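Local structure of D-glucosaminate-6-phosphate ammonia lyase (Salmonella typhimurium, 7LCE) at residues 13-18 and 346-351. The protein is a pyridoxal-phosphate enzyme of the selenocysteine synthase family, built on the fold shared with the aminotransferases. Numbering follows the deposited sequence.
Sequences KVINAC and RTVAEG
Thr347 lies obliquely across Asn16, its CB 3.8 Å from Asn16 CG, where strand 13-17 of the small domain meets the loop leading into helix 352-365. An N-terminal strand built into the C-terminal domain is consistent with a fold-type I pyridoxal-phosphate enzyme; here strand 13-17 runs parallel to strand 327-331, with backbone hydrogen bonds to Ala328 and Tyr330. Asn16 opens an Asx turn: Cys18 N donates to Asn16 OD1 over 3.0 Å, nearly in line with the C=O bond (167° at the oxygen). Its CG, anti to the backbone N (chi1 -170°), lies beside the carbonyl carbon, so that the amide faces the residues that follow, and Asn16 ND2 bonds to Gly19 O, so both ends of the amide are fixed. Across the contact, the hydroxyl Thr347 OG1 donates to the main-chain Asn16 O; as modelled, it sits above the carbonyl plane, 72° out of it, and the 2.5 Å length is doubtful at this resolution. Phe44 of the second subunit packs on both Asn16 and Thr347. Beyond them, Val348 supplies the apolar part: Met353 of helix 352-365 touches its side chain, CG1 lies 4.5 Å from Ile15 CG2, and CG2 rests 4.0 Å from Ala17 CB.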
# COMPACT_ATOMS: atom_id res chain seq x y z
N LYS A 13 4.31 -53.82 -27.32
CA LYS A 13 2.95 -54.27 -27.12
C LYS A 13 2.68 -54.36 -25.62
O LYS A 13 3.43 -54.99 -24.88
CB LYS A 13 2.72 -55.62 -27.79
CG LYS A 13 1.36 -56.24 -27.49
CD LYS A 13 1.17 -57.55 -28.23
CE LYS A 13 -0.15 -58.19 -27.86
NZ LYS A 13 -1.29 -57.29 -28.18
N VAL A 14 1.60 -53.72 -25.17
CA VAL A 14 1.28 -53.61 -23.75
C VAL A 14 0.08 -54.49 -23.44
O VAL A 14 -0.92 -54.46 -24.17
CB VAL A 14 1.02 -52.15 -23.34
CG1 VAL A 14 0.67 -52.07 -21.87
CG2 VAL A 14 2.22 -51.28 -23.66
N ILE A 15 0.18 -55.26 -22.36
CA ILE A 15 -0.93 -56.04 -21.83
C ILE A 15 -1.27 -55.48 -20.46
O ILE A 15 -0.45 -55.53 -19.54
CB ILE A 15 -0.60 -57.53 -21.74
CG1 ILE A 15 -0.20 -58.08 -23.11
CG2 ILE A 15 -1.79 -58.31 -21.18
CD1 ILE A 15 0.06 -59.57 -23.11
N ASN A 16 -2.48 -54.95 -20.32
CA ASN A 16 -2.90 -54.27 -19.10
C ASN A 16 -3.69 -55.23 -18.23
O ASN A 16 -4.75 -55.72 -18.63
CB ASN A 16 -3.74 -53.04 -19.43
CG ASN A 16 -3.99 -52.16 -18.22
OD1 ASN A 16 -3.91 -52.61 -17.08
ND2 ASN A 16 -4.30 -50.89 -18.47
N ALA A 17 -3.18 -55.47 -17.02
CA ALA A 17 -3.88 -56.29 -16.04
C ALA A 17 -3.95 -55.61 -14.68
O ALA A 17 -4.31 -56.27 -13.69
CB ALA A 17 -3.20 -57.66 -15.91
N CYS A 18 -3.63 -54.32 -14.60
CA CYS A 18 -3.72 -53.56 -13.37
C CYS A 18 -5.02 -52.78 -13.25
O CYS A 18 -5.66 -52.80 -12.20
CB CYS A 18 -2.52 -52.61 -13.26
SG CYS A 18 -2.31 -51.86 -11.62
N ARG A 346 -10.28 -57.26 -16.53
CA ARG A 346 -11.17 -56.33 -17.22
C ARG A 346 -10.47 -55.62 -18.37
O ARG A 346 -11.07 -55.38 -19.42
CB ARG A 346 -11.75 -55.34 -16.21
CG ARG A 346 -12.58 -56.02 -15.12
CD ARG A 346 -13.13 -55.05 -14.09
NE ARG A 346 -12.10 -54.61 -13.15
CZ ARG A 346 -12.27 -53.68 -12.23
NH1 ARG A 346 -13.43 -53.06 -12.08
NH2 ARG A 346 -11.25 -53.36 -11.43
N THR A 347 -9.19 -55.27 -18.19
CA THR A 347 -8.42 -54.62 -19.24
C THR A 347 -7.68 -55.59 -20.14
O THR A 347 -7.05 -55.16 -21.11
CB THR A 347 -7.42 -53.63 -18.63
OG1 THR A 347 -6.59 -54.31 -17.68
CG2 THR A 347 -8.14 -52.49 -17.93
N VAL A 348 -7.73 -56.89 -19.85
CA VAL A 348 -7.04 -57.89 -20.67
C VAL A 348 -7.93 -58.26 -21.85
O VAL A 348 -9.13 -58.53 -21.68
CB VAL A 348 -6.68 -59.12 -19.84
CG1 VAL A 348 -5.86 -60.10 -20.66
CG2 VAL A 348 -5.93 -58.72 -18.58
N ALA A 349 -7.35 -58.29 -23.04
CA ALA A 349 -8.09 -58.63 -24.24
C ALA A 349 -8.02 -60.14 -24.50
O ALA A 349 -7.32 -60.88 -23.80
CB ALA A 349 -7.56 -57.86 -25.45
N GLU A 350 -8.75 -60.58 -25.51
CA GLU A 350 -8.79 -62.00 -25.84
C GLU A 350 -7.43 -62.46 -26.37
O GLU A 350 -6.86 -61.84 -27.27
CB GLU A 350 -9.89 -62.29 -26.85
CG GLU A 350 -11.28 -62.26 -26.25
CD GLU A 350 -11.46 -63.26 -25.13
OE1 GLU A 350 -10.91 -64.38 -25.23
OE2 GLU A 350 -12.13 -62.93 -24.13
N GLY A 351 -6.93 -63.56 -25.80
CA GLY A 351 -5.65 -64.11 -26.17
C GLY A 351 -4.48 -63.60 -25.34
O GLY A 351 -3.48 -64.30 -25.19